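Local coordinates for protein dihydropteridine reductase (PDB 1OOE) that probably catalyses the NADH- or NADPH-dependent reduction of quinonoid dihydrobiopterin to tetrahydrobiopterin, working as a homodimeric member of the short-chain dehydrogenase/reductase family, at residues A[6-11]-A[17-22]; A[26-31]-A[207-212]; A[131-136]-A[149-154]. All blocks are in the same frame, centred on the assembly; numbering follows the deposited sequence. Where two conformers were deposited one is given.

Interaction 1: A[6-11]-A[17-22]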
ATOM      1  N   VAL A   6     -12.558  -2.833 -25.076  1.00 12.45           N
ATOM      2  CA  VAL A   6     -11.535  -2.780 -24.040  1.00 11.37           C
ATOM      3  C   VAL A   6     -11.545  -1.412 -23.369  1.00 11.33           C
ATOM      4  O   VAL A   6     -11.937  -0.407 -23.968  1.00  9.44           O
ATOM      5  CB  VAL A   6     -10.104  -3.058 -24.598  1.00 12.01           C
ATOM      6  CG1 VAL A   6     -10.017  -4.480 -25.134  1.00 12.82           C
ATOM      7  CG2 VAL A   6      -9.756  -2.055 -25.680  1.00 12.31           C
ATOM      8  N   ILE A   7     -11.134  -1.392 -22.108  1.00  9.99           N
ATOM      9  CA  ILE A   7     -11.061  -0.163 -21.329  1.00  9.58           C
ATOM     10  C   ILE A   7      -9.597   0.169 -21.072  1.00  9.95           C
ATOM     11  O   ILE A   7      -8.820  -0.698 -20.674  1.00 10.67           O
ATOM     12  CB  ILE A   7     -11.766  -0.328 -19.962  1.00  9.00           C
ATOM     13  CG1 ILE A   7     -13.276  -0.481 -20.168  1.00  9.86           C
ATOM     14  CG2 ILE A   7     -11.436   0.855 -19.047  1.00 11.30           C
ATOM     15  CD1 ILE A   7     -14.025  -0.811 -18.891  1.00 10.35           C
ATOM     16  N   VAL A   8      -9.219   1.419 -21.326  1.00  9.03           N
ATOM     17  CA  VAL A   8      -7.854   1.868 -21.080  1.00  8.44           C
ATOM     18  C   VAL A   8      -7.949   2.981 -20.048  1.00  9.80           C
ATOM     19  O   VAL A   8      -8.431   4.077 -20.341  1.00  9.99           O
ATOM     20  CB  VAL A   8      -7.175   2.428 -22.359  1.00  8.90           C
ATOM     21  CG1 VAL A   8      -5.768   2.931 -22.019  1.00  9.35           C
ATOM     22  CG2 VAL A   8      -7.089   1.350 -23.429  1.00 10.02           C
ATOM     23  N   TYR A   9      -7.508   2.673 -18.833  1.00  7.87           N
ATOM     24  CA  TYR A   9      -7.523   3.613 -17.721  1.00 10.39           C
ATOM     25  C   TYR A   9      -6.152   4.285 -17.783  1.00 10.27           C
ATOM     26  O   TYR A   9      -5.140   3.680 -17.423  1.00 10.24           O
ATOM     27  CB  TYR A   9      -7.694   2.828 -16.415  1.00 10.90           C
ATOM     28  CG  TYR A   9      -8.192   3.612 -15.219  1.00 12.41           C
ATOM     29  CD1 TYR A   9      -7.671   4.866 -14.904  1.00 13.00           C
ATOM     30  CD2 TYR A   9      -9.146   3.061 -14.361  1.00 12.41           C
ATOM     31  CE1 TYR A   9      -8.085   5.552 -13.756  1.00 14.09           C
ATOM     32  CE2 TYR A   9      -9.564   3.733 -13.219  1.00 13.42           C
ATOM     33  CZ  TYR A   9      -9.032   4.973 -12.918  1.00 14.42           C
ATOM     34  OH  TYR A   9      -9.434   5.618 -11.771  1.00 17.05           O
ATOM     35  N   GLY A  10      -6.135   5.527 -18.261  1.00 10.14           N
ATOM     36  CA  GLY A  10      -4.893   6.273 -18.411  1.00 10.26           C
ATOM     37  C   GLY A  10      -4.575   6.428 -19.893  1.00 10.92           C
ATOM     38  O   GLY A  10      -3.410   6.462 -20.295  1.00 10.72           O
ATOM     39  N   GLY A  11      -5.626   6.534 -20.703  1.00 11.70           N
ATOM     40  CA  GLY A  11      -5.469   6.658 -22.146  1.00 10.70           C
ATOM     41  C   GLY A  11      -4.842   7.929 -22.688  1.00 12.71           C
ATOM     42  O   GLY A  11      -4.623   8.039 -23.900  1.00 12.30           O
ATOM     43  N   SER A  17      -2.060   5.912 -24.543  1.00 12.47           N
ATOM     44  CA  SER A  17      -2.485   6.338 -25.869  1.00 13.24           C
ATOM     45  C   SER A  17      -2.020   5.332 -26.922  1.00 13.34           C
ATOM     46  O   SER A  17      -2.730   5.064 -27.892  1.00 14.76           O
ATOM     47  CB  SER A  17      -1.932   7.736 -26.185  1.00 15.06           C
ATOM     48  OG  SER A  17      -2.301   8.149 -27.489  0.50 13.57           O
ATOM     49  N   ALA A  18      -0.828   4.773 -26.726  1.00 12.36           N
ATOM     50  CA  ALA A  18      -0.296   3.788 -27.661  1.00 13.33           C
ATOM     51  C   ALA A  18      -1.170   2.535 -27.657  1.00 12.77           C
ATOM     52  O   ALA A  18      -1.472   1.968 -28.711  1.00 11.59           O
ATOM     53  CB  ALA A  18       1.137   3.422 -27.283  1.00 14.23           C
ATOM     54  N   ILE A  19      -1.562   2.101 -26.465  1.00 11.29           N
ATOM     55  CA  ILE A  19      -2.404   0.919 -26.321  1.00  9.91           C
ATOM     56  C   ILE A  19      -3.769   1.167 -26.959  1.00 10.61           C
ATOM     57  O   ILE A  19      -4.267   0.337 -27.718  1.00 11.82           O
ATOM     58  CB  ILE A  19      -2.580   0.546 -24.827  1.00  9.15           C
ATOM     59  CG1 ILE A  19      -1.234   0.098 -24.255  1.00  8.56           C
ATOM     60  CG2 ILE A  19      -3.616  -0.573 -24.668  1.00  7.46           C
ATOM     61  CD1 ILE A  19      -1.207  -0.002 -22.745  1.00  9.84           C
ATOM     62  N   LEU A  20      -4.362   2.318 -26.659  1.00 11.78           N
ATOM     63  CA  LEU A  20      -5.665   2.674 -27.207  1.00 12.43           C
ATOM     64  C   LEU A  20      -5.634   2.681 -28.735  1.00 13.65           C
ATOM     65  O   LEU A  20      -6.496   2.090 -29.386  1.00 15.05           O
ATOM     66  CB  LEU A  20      -6.097   4.046 -26.674  1.00 13.50           C
ATOM     67  CG  LEU A  20      -7.502   4.554 -27.021  1.00 14.41           C
ATOM     68  CD1 LEU A  20      -7.940   5.598 -25.992  1.00 14.59           C
ATOM     69  CD2 LEU A  20      -7.514   5.136 -28.424  1.00 16.93           C
ATOM     70  N   GLU A  21      -4.632   3.342 -29.307  1.00 14.21           N
ATOM     71  CA  GLU A  21      -4.505   3.403 -30.760  1.00 15.15           C
ATOM     72  C   GLU A  21      -4.316   2.018 -31.375  1.00 15.01           C
ATOM     73  O   GLU A  21      -4.902   1.704 -32.414  1.00 15.50           O
ATOM     74  CB  GLU A  21      -3.324   4.294 -31.157  1.00 17.06           C
ATOM     75  CG  GLU A  21      -3.523   5.780 -30.903  1.00 20.89           C
ATOM     76  CD  GLU A  21      -4.734   6.340 -31.625  1.00 23.14           C
ATOM     77  OE1 GLU A  21      -5.084   5.810 -32.702  1.00 24.83           O
ATOM     78  OE2 GLU A  21      -5.326   7.319 -31.122  1.00 24.46           O
ATOM     79  N   PHE A  22      -3.499   1.191 -30.732  1.00 14.47           N
ATOM     80  CA  PHE A  22      -3.221  -0.148 -31.232  1.00 14.24           C
ATOM     81  C   PHE A  22      -4.460  -1.042 -31.278  1.00 14.85           C
ATOM     82  O   PHE A  22      -4.699  -1.720 -32.277  1.00 16.03           O
ATOM     83  CB  PHE A  22      -2.137  -0.813 -30.383  1.00 15.12           C
ATOM     84  CG  PHE A  22      -1.610  -2.090 -30.966  1.00 15.67           C
ATOM     85  CD1 PHE A  22      -0.831  -2.074 -32.119  1.00 16.70           C
ATOM     86  CD2 PHE A  22      -1.895  -3.311 -30.367  1.00 15.16           C
ATOM     87  CE1 PHE A  22      -0.342  -3.258 -32.667  1.00 17.89           C
ATOM     88  CE2 PHE A  22      -1.411  -4.504 -30.908  1.00 17.79           C
ATOM     89  CZ  PHE A  22      -0.633  -4.476 -32.057  1.00 16.39           C
TER
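Val-8 and Gly-11 meet the helix of Ser-17, Ile-19 and Leu-20 in the strand-turn-helix that opens the Rossmann fold, the first half of the beta-alpha-beta unit made by strand 4-9, helix 14-25 and strand 28-34. Two patches carry the contact. In the first, one methyl of Val-8 does the touching: CG1 is anti to the backbone N (chi1 178°), which leaves CG2 anti to the carbonyl carbon and aimed at the helix. Val-8 CG2 lies 4.2 Å from Ile-19 CG2, and it is equally far, 4.2 Å, from Leu-20 CA on the next residue of the helix. The methyl therefore rests against two consecutive residues, and Leu-20 CB, 4.3 Å from Val-8 CG2, extends the same apolar surface. Ile-19 continues on to Phe-77 and helix 198-210, while Leu-20 reaches Val-30.

The second patch is backbone, at the turn. Gly-11 O comes within 3.4 Å of Ser-17 CA and 3.5 Å of Ser-17 CB. Gly-11 O is also 3.4 Å from Ser-17 N, but the angle is too poor for a hydrogen bond; this carbonyl takes one from Asn-38 ND2. Gly-10, at phi 110° and psi 33°, adopts a conformation suited to glycine, and Gly-11 fits the first glycine of a GxGxxG-like pattern, consistent with the dinucleotide-binding turn of this family. With 217 Å² buried, the side-chain contact between strand and helix is apolar, Val-8 CG2 against Ile-19 and Leu-20, while the turn approaches through the Gly-11 carbonyl, which has a hydrogen-bond donor in the loop of Asn-38.

Interaction 2: A[26-31]-A[207-212]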
ATOM      1  N   ASN A  26      -6.778  -2.508 -34.502  1.00 18.21           N
ATOM      2  CA  ASN A  26      -7.070  -3.928 -34.612  1.00 18.35           C
ATOM      3  C   ASN A  26      -8.545  -4.296 -34.453  1.00 17.90           C
ATOM      4  O   ASN A  26      -8.874  -5.413 -34.058  1.00 20.15           O
ATOM      5  CB  ASN A  26      -6.210  -4.709 -33.616  1.00 17.40           C
ATOM      6  CG  ASN A  26      -4.797  -4.928 -34.126  1.00 17.40           C
ATOM      7  OD1 ASN A  26      -4.545  -5.838 -34.917  1.00 19.05           O
ATOM      8  ND2 ASN A  26      -3.870  -4.083 -33.690  1.00 18.38           N
ATOM      9  N   GLY A  27      -9.424  -3.343 -34.755  1.00 19.44           N
ATOM     10  CA  GLY A  27     -10.855  -3.592 -34.703  1.00 18.72           C
ATOM     11  C   GLY A  27     -11.621  -3.541 -33.394  1.00 18.91           C
ATOM     12  O   GLY A  27     -12.794  -3.918 -33.363  1.00 18.14           O
ATOM     13  N   TYR A  28     -10.991  -3.085 -32.314  1.00 16.58           N
ATOM     14  CA  TYR A  28     -11.691  -3.015 -31.035  1.00 16.57           C
ATOM     15  C   TYR A  28     -12.320  -1.652 -30.768  1.00 15.12           C
ATOM     16  O   TYR A  28     -11.871  -0.632 -31.288  1.00 16.01           O
ATOM     17  CB  TYR A  28     -10.741  -3.328 -29.872  1.00 17.56           C
ATOM     18  CG  TYR A  28     -10.353  -4.781 -29.731  1.00 18.53           C
ATOM     19  CD1 TYR A  28      -9.393  -5.352 -30.564  1.00 20.04           C
ATOM     20  CD2 TYR A  28     -10.949  -5.587 -28.759  1.00 18.58           C
ATOM     21  CE1 TYR A  28      -9.036  -6.690 -30.436  1.00 19.78           C
ATOM     22  CE2 TYR A  28     -10.599  -6.926 -28.622  1.00 20.45           C
ATOM     23  CZ  TYR A  28      -9.642  -7.471 -29.464  1.00 20.19           C
ATOM     24  OH  TYR A  28      -9.294  -8.796 -29.335  1.00 22.84           O
ATOM     25  N   THR A  29     -13.381  -1.656 -29.965  1.00 14.94           N
ATOM     26  CA  THR A  29     -14.043  -0.428 -29.547  1.00 13.22           C
ATOM     27  C   THR A  29     -13.266  -0.110 -28.278  1.00 12.17           C
ATOM     28  O   THR A  29     -13.048  -1.001 -27.458  1.00 12.85           O
ATOM     29  CB  THR A  29     -15.514  -0.671 -29.168  1.00 13.98           C
ATOM     30  OG1 THR A  29     -16.235  -1.133 -30.316  1.00 15.20           O
ATOM     31  CG2 THR A  29     -16.152   0.612 -28.649  1.00 15.65           C
ATOM     32  N   VAL A  30     -12.840   1.136 -28.108  1.00 11.25           N
ATOM     33  CA  VAL A  30     -12.057   1.487 -26.930  1.00 11.69           C
ATOM     34  C   VAL A  30     -12.640   2.587 -26.053  1.00 12.78           C
ATOM     35  O   VAL A  30     -13.002   3.665 -26.525  1.00 12.41           O
ATOM     36  CB  VAL A  30     -10.618   1.895 -27.329  1.00 11.77           C
ATOM     37  CG1 VAL A  30      -9.768   2.093 -26.081  0.50 11.52           C
ATOM     38  CG2 VAL A  30     -10.012   0.837 -28.237  0.50 12.64           C
ATOM     39  N   LEU A  31     -12.724   2.299 -24.762  1.00 11.75           N
ATOM     40  CA  LEU A  31     -13.234   3.262 -23.800  1.00 12.65           C
ATOM     41  C   LEU A  31     -12.049   3.809 -23.017  1.00 11.96           C
ATOM     42  O   LEU A  31     -11.255   3.043 -22.468  1.00 12.39           O
ATOM     43  CB  LEU A  31     -14.220   2.599 -22.833  1.00 14.42           C
ATOM     44  CG  LEU A  31     -15.546   2.082 -23.399  1.00 15.02           C
ATOM     45  CD1 LEU A  31     -15.315   0.815 -24.210  1.00 16.04           C
ATOM     46  CD2 LEU A  31     -16.504   1.800 -22.248  1.00 14.37           C
ATOM     47  N   LYS A 207      -2.221 -10.021 -27.604  1.00 11.25           N
ATOM     48  CA  LYS A 207      -2.023 -11.470 -27.596  1.00 12.59           C
ATOM     49  C   LYS A 207      -2.688 -12.131 -26.390  1.00 12.56           C
ATOM     50  O   LYS A 207      -3.411 -13.117 -26.533  1.00 10.75           O
ATOM     51  CB  LYS A 207      -0.533 -11.823 -27.589  1.00 11.77           C
ATOM     52  CG  LYS A 207      -0.278 -13.329 -27.684  1.00 13.47           C
ATOM     53  CD  LYS A 207       1.200 -13.693 -27.647  1.00 14.29           C
ATOM     54  CE  LYS A 207       1.825 -13.402 -26.287  1.00 15.53           C
ATOM     55  NZ  LYS A 207       3.217 -13.944 -26.190  1.00 16.32           N
ATOM     56  N   TRP A 208      -2.437 -11.591 -25.201  1.00 10.81           N
ATOM     57  CA  TRP A 208      -3.019 -12.154 -23.991  1.00 11.78           C
ATOM     58  C   TRP A 208      -4.540 -12.004 -23.973  1.00 12.91           C
ATOM     59  O   TRP A 208      -5.245 -12.820 -23.373  1.00 13.54           O
ATOM     60  CB  TRP A 208      -2.418 -11.493 -22.743  1.00 10.09           C
ATOM     61  CG  TRP A 208      -0.923 -11.657 -22.599  1.00  9.77           C
ATOM     62  CD1 TRP A 208      -0.171 -12.722 -22.999  1.00  9.77           C
ATOM     63  CD2 TRP A 208      -0.019 -10.746 -21.957  1.00 10.58           C
ATOM     64  NE1 TRP A 208       1.149 -12.533 -22.643  1.00 10.24           N
ATOM     65  CE2 TRP A 208       1.267 -11.328 -22.002  1.00 10.51           C
ATOM     66  CE3 TRP A 208      -0.173  -9.496 -21.344  1.00 12.78           C
ATOM     67  CZ2 TRP A 208       2.395 -10.701 -21.457  1.00 11.02           C
ATOM     68  CZ3 TRP A 208       0.949  -8.871 -20.800  1.00 12.72           C
ATOM     69  CH2 TRP A 208       2.214  -9.477 -20.861  1.00 11.26           C
ATOM     70  N   THR A 209      -5.048 -10.968 -24.632  1.00 12.53           N
ATOM     71  CA  THR A 209      -6.490 -10.740 -24.673  1.00 12.27           C
ATOM     72  C   THR A 209      -7.195 -11.749 -25.575  1.00 13.39           C
ATOM     73  O   THR A 209      -8.267 -12.260 -25.234  1.00 12.38           O
ATOM     74  CB  THR A 209      -6.821  -9.314 -25.177  1.00 12.22           C
ATOM     75  OG1 THR A 209      -6.273  -8.346 -24.272  1.00 11.37           O
ATOM     76  CG2 THR A 209      -8.328  -9.106 -25.254  1.00 14.77           C
ATOM     77  N   THR A 210      -6.578 -12.043 -26.715  1.00 14.00           N
ATOM     78  CA  THR A 210      -7.156 -12.965 -27.694  1.00 14.91           C
ATOM     79  C   THR A 210      -6.798 -14.443 -27.532  1.00 16.04           C
ATOM     80  O   THR A 210      -7.550 -15.315 -27.978  1.00 16.63           O
ATOM     81  CB  THR A 210      -6.782 -12.532 -29.124  1.00 15.10           C
ATOM     82  OG1 THR A 210      -5.358 -12.534 -29.273  1.00 15.36           O
ATOM     83  CG2 THR A 210      -7.309 -11.137 -29.409  1.00 16.65           C
ATOM     84  N   GLU A 211      -5.660 -14.731 -26.906  1.00 15.46           N
ATOM     85  CA  GLU A 211      -5.227 -16.114 -26.712  1.00 16.41           C
ATOM     86  C   GLU A 211      -4.906 -16.400 -25.249  1.00 15.09           C
ATOM     87  O   GLU A 211      -3.822 -16.071 -24.767  1.00 14.71           O
ATOM     88  CB  GLU A 211      -3.993 -16.401 -27.572  1.00 18.27           C
ATOM     89  CG  GLU A 211      -4.225 -16.239 -29.067  1.00 25.03           C
ATOM     90  CD  GLU A 211      -5.198 -17.261 -29.630  1.00 30.70           C
ATOM     91  OE1 GLU A 211      -6.344 -17.339 -29.140  1.00 35.12           O
ATOM     92  OE2 GLU A 211      -4.816 -17.986 -30.572  1.00 34.62           O
ATOM     93  N   THR A 212      -5.842 -17.031 -24.543  1.00 15.74           N
ATOM     94  CA  THR A 212      -5.640 -17.330 -23.127  1.00 15.92           C
ATOM     95  C   THR A 212      -4.436 -18.230 -22.839  1.00 16.44           C
ATOM     96  O   THR A 212      -3.796 -18.099 -21.798  1.00 15.75           O
ATOM     97  CB  THR A 212      -6.902 -17.973 -22.497  1.00 16.10           C
ATOM     98  OG1 THR A 212      -7.248 -19.163 -23.216  1.00 17.53           O
ATOM     99  CG2 THR A 212      -8.074 -17.002 -22.535  1.00 17.95           C
TER
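The ring of Tyr-28, on strand 28-34, reaches across to Thr-210 and Thr-209 at the end of helix 198-210, bridging backbones whose nearest CA atoms, those of Tyr-28 and Thr-209, are 11.3 Å apart. CG of Tyr-28 stands anti to the carbonyl carbon (chi1 -73°), which sends the ring out toward the helix. The tight point is a single pair: Tyr-28 OH lies 3.1 Å from Thr-210 CG2, an approach made near the ring plane, at its edge, and short for an oxygen against a methyl carbon. Thr-209 CG2 sits more loosely, 4.2 Å from Tyr-28 OH.

Burial is uneven. Tyr-28 is enclosed, its ring and that of Phe-23 meeting edge-to-face with Val-6 beside them, and Thr-209 continues inward to Phe-23, Asp-74 and Phe-77. Thr-210 belongs to the solvent side, and the whole contact covers just 89 Å².

Both threonine hydroxyls are turned back on their own helix, Thr-209 OG1 bonding to Leu-205 O and Thr-210 OG1 to Leu-206 O. At this junction of strand 28-34 with the C-terminal end of helix 198-210, the phenol hydroxyl therefore faces methyl groups, and its closest point is tight rather than attractive.

Interaction 3: A[131-136]-A[149-154]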
ATOM      1  N   ALA A 131       9.080  -2.247 -10.844  1.00  9.23           N
ATOM      2  CA  ALA A 131      10.227  -3.105 -10.575  1.00  9.23           C
ATOM      3  C   ALA A 131      10.971  -2.673  -9.306  1.00  9.67           C
ATOM      4  O   ALA A 131      11.436  -3.510  -8.538  1.00  9.88           O
ATOM      5  CB  ALA A 131      11.183  -3.099 -11.783  1.00 10.58           C
ATOM      6  N   ALA A 132      11.067  -1.367  -9.081  1.00 10.02           N
ATOM      7  CA  ALA A 132      11.770  -0.861  -7.905  1.00 10.50           C
ATOM      8  C   ALA A 132      11.121  -1.272  -6.586  1.00 10.03           C
ATOM      9  O   ALA A 132      11.800  -1.385  -5.569  1.00 10.96           O
ATOM     10  CB  ALA A 132      11.878   0.661  -7.973  1.00 10.59           C
ATOM     11  N   ALA A 133       9.811  -1.504  -6.603  1.00  9.15           N
ATOM     12  CA  ALA A 133       9.096  -1.881  -5.385  1.00 10.14           C
ATOM     13  C   ALA A 133       9.342  -3.318  -4.933  1.00  9.88           C
ATOM     14  O   ALA A 133       8.839  -3.734  -3.887  1.00 11.82           O
ATOM     15  CB  ALA A 133       7.595  -1.636  -5.563  1.00 11.93           C
ATOM     16  N   MET A 134      10.107  -4.077  -5.715  1.00  9.65           N
ATOM     17  CA  MET A 134      10.416  -5.458  -5.352  1.00 11.43           C
ATOM     18  C   MET A 134      11.483  -5.483  -4.257  1.00 11.84           C
ATOM     19  O   MET A 134      11.850  -6.549  -3.754  1.00 12.67           O
ATOM     20  CB  MET A 134      10.917  -6.233  -6.569  1.00 10.20           C
ATOM     21  CG  MET A 134       9.917  -6.341  -7.711  1.00  9.90           C
ATOM     22  SD  MET A 134       8.367  -7.143  -7.235  1.00 13.10           S
ATOM     23  CE  MET A 134       8.932  -8.795  -6.851  1.00 15.12           C
ATOM     24  N   GLY A 135      11.985  -4.302  -3.907  1.00 10.09           N
ATOM     25  CA  GLY A 135      12.991  -4.187  -2.867  1.00 10.31           C
ATOM     26  C   GLY A 135      12.840  -2.869  -2.132  1.00  9.13           C
ATOM     27  O   GLY A 135      11.938  -2.095  -2.445  1.00  9.10           O
ATOM     28  N   PRO A 136      13.706  -2.581  -1.147  1.00  8.71           N
ATOM     29  CA  PRO A 136      13.603  -1.316  -0.407  1.00  8.45           C
ATOM     30  C   PRO A 136      13.769  -0.101  -1.326  1.00  9.55           C
ATOM     31  O   PRO A 136      14.533  -0.147  -2.294  1.00 10.68           O
ATOM     32  CB  PRO A 136      14.741  -1.416   0.614  1.00  9.97           C
ATOM     33  CG  PRO A 136      14.911  -2.897   0.818  1.00  9.58           C
ATOM     34  CD  PRO A 136      14.770  -3.435  -0.593  1.00  8.61           C
ATOM     35  N   ALA A 149       1.514  -1.913  -2.605  1.00  8.27           N
ATOM     36  CA  ALA A 149       0.102  -2.197  -2.371  1.00  6.27           C
ATOM     37  C   ALA A 149      -0.507  -2.750  -3.658  1.00  6.60           C
ATOM     38  O   ALA A 149      -1.313  -3.681  -3.610  1.00  7.29           O
ATOM     39  CB  ALA A 149      -0.640  -0.933  -1.932  1.00  7.72           C
ATOM     40  N   VAL A 150      -0.119  -2.190  -4.803  1.00  6.68           N
ATOM     41  CA  VAL A 150      -0.641  -2.667  -6.086  1.00  6.23           C
ATOM     42  C   VAL A 150      -0.175  -4.106  -6.319  1.00  6.05           C
ATOM     43  O   VAL A 150      -0.930  -4.935  -6.824  1.00  6.79           O
ATOM     44  CB  VAL A 150      -0.186  -1.765  -7.269  1.00  5.30           C
ATOM     45  CG1 VAL A 150      -0.615  -2.387  -8.606  1.00  6.95           C
ATOM     46  CG2 VAL A 150      -0.808  -0.382  -7.131  1.00  7.43           C
ATOM     47  N   HIS A 151       1.066  -4.407  -5.948  1.00  7.44           N
ATOM     48  CA  HIS A 151       1.574  -5.766  -6.110  1.00  7.15           C
ATOM     49  C   HIS A 151       0.761  -6.725  -5.232  1.00  5.66           C
ATOM     50  O   HIS A 151       0.437  -7.835  -5.657  1.00  6.08           O
ATOM     51  CB  HIS A 151       3.057  -5.846  -5.730  1.00  8.25           C
ATOM     52  CG  HIS A 151       3.971  -5.139  -6.685  1.00  8.62           C
ATOM     53  ND1 HIS A 151       5.345  -5.184  -6.568  1.00  9.89           N
ATOM     54  CD2 HIS A 151       3.710  -4.368  -7.766  1.00  8.25           C
ATOM     55  CE1 HIS A 151       5.890  -4.471  -7.537  1.00  7.87           C
ATOM     56  NE2 HIS A 151       4.920  -3.964  -8.280  1.00  8.17           N
ATOM     57  N   HIS A 152       0.420  -6.305  -4.016  1.00  6.43           N
ATOM     58  CA  HIS A 152      -0.356  -7.178  -3.140  1.00  7.08           C
ATOM     59  C   HIS A 152      -1.774  -7.357  -3.680  1.00  8.06           C
ATOM     60  O   HIS A 152      -2.327  -8.463  -3.647  1.00  6.54           O
ATOM     61  CB  HIS A 152      -0.412  -6.638  -1.706  1.00  6.46           C
ATOM     62  CG  HIS A 152      -0.997  -7.617  -0.739  1.00  5.97           C
ATOM     63  ND1 HIS A 152      -2.352  -7.699  -0.489  1.00  6.84           N
ATOM     64  CD2 HIS A 152      -0.428  -8.642  -0.062  1.00  7.86           C
ATOM     65  CE1 HIS A 152      -2.590  -8.737   0.293  1.00  5.54           C
ATOM     66  NE2 HIS A 152      -1.439  -9.328   0.565  1.00  5.80           N
ATOM     67  N   LEU A 153      -2.346  -6.266  -4.185  1.00  7.01           N
ATOM     68  CA  LEU A 153      -3.691  -6.286  -4.756  1.00  7.38           C
ATOM     69  C   LEU A 153      -3.727  -7.332  -5.860  1.00  8.68           C
ATOM     70  O   LEU A 153      -4.694  -8.084  -6.000  1.00  7.15           O
ATOM     71  CB  LEU A 153      -4.031  -4.908  -5.334  1.00  7.12           C
ATOM     72  CG  LEU A 153      -5.260  -4.796  -6.245  1.00  7.91           C
ATOM     73  CD1 LEU A 153      -6.515  -5.191  -5.493  1.00  9.50           C
ATOM     74  CD2 LEU A 153      -5.382  -3.376  -6.753  1.00  8.15           C
ATOM     75  N   THR A 154      -2.658  -7.370  -6.646  1.00  6.28           N
ATOM     76  CA  THR A 154      -2.547  -8.331  -7.732  1.00  7.87           C
ATOM     77  C   THR A 154      -2.665  -9.762  -7.215  1.00  7.87           C
ATOM     78  O   THR A 154      -3.389 -10.584  -7.791  1.00  8.38           O
ATOM     79  CB  THR A 154      -1.203  -8.147  -8.463  1.00  7.71           C
ATOM     80  OG1 THR A 154      -1.174  -6.843  -9.055  1.00  7.21           O
ATOM     81  CG2 THR A 154      -1.031  -9.199  -9.555  1.00  8.56           C
TER
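Met-134 bends over toward His-151, bringing a short 3-10 segment in the loop after strand 123-128 against helix 141-158. The methionine can be followed outward. Met-134 CB still stands off, 5.4 Å from His-151 CE1. Met-134 CG is anti to the carbonyl carbon (chi1 -61°) and comes to 4.4 Å from His-151 CE1. The chain then folds again at both chi2 and chi3, and the sulfur is the atom that arrives: Met-134 SD is 3.7 Å from His-151 CE1, and His-151 ND1 is at the same 3.7 Å from SD. Measured to the ring centroid, SD is at 4.4 Å and 62° off the normal, so this Met-aromatic contact is oblique. The terminal Met-134 CE turns back from the imidazole, staying 5.1 Å from His-151 ND1. Beyond the histidine, the methionine also touches Met-174 and Gln-236.

Ala-133 adds a second touch, its CB lying 3.9 Å from His-151 CE1. CE1 thus receives both neighbours, while the far nitrogen is engaged with the chain just before the 3-10 segment: the backbone N of Ala-130 is hydrogen-bonded to His-151 NE2.

The surroundings belong to the dimer interface. Gly-135 O accepts a hydrogen bond from His-152 NE2 of the second subunit, and the reciprocal bond is also made. In short-chain dehydrogenases the helix equivalent to 141-158 carries the Tyr-X-X-X-Lys motif, and the sequence here fits it. Because NE2 acts as acceptor, a neutral His-151 would probably carry its proton on ND1, the nitrogen beside the sulfur; the ring is held by the bond to Ala-130 at one nitrogen and by sulfur and methyl contacts round CE1, with Met-174 also against it.

Interactions 1 and 2 are neighbours in one half of the Rossmann sheet, their centres 11 Å apart. Strands 4-9 and 28-34 pair directly, with probable hydrogen bonds from Val-8 N to Leu-31 O (2.8 Å) and from Leu-31 N to Val-6 O (2.9 Å), and Leu-20 CG packs 3.5 Å from Val-30 CG1. Interaction 3 lies across the chain's centre, about 23 Å from interaction 1 and 27 Å from interaction 2 between centres, and touches neither. Its segments fall in the sequence between those of interaction 2. By family analogy, interaction 1 probably borders the dinucleotide site, whereas interaction 3 adjoins the second subunit.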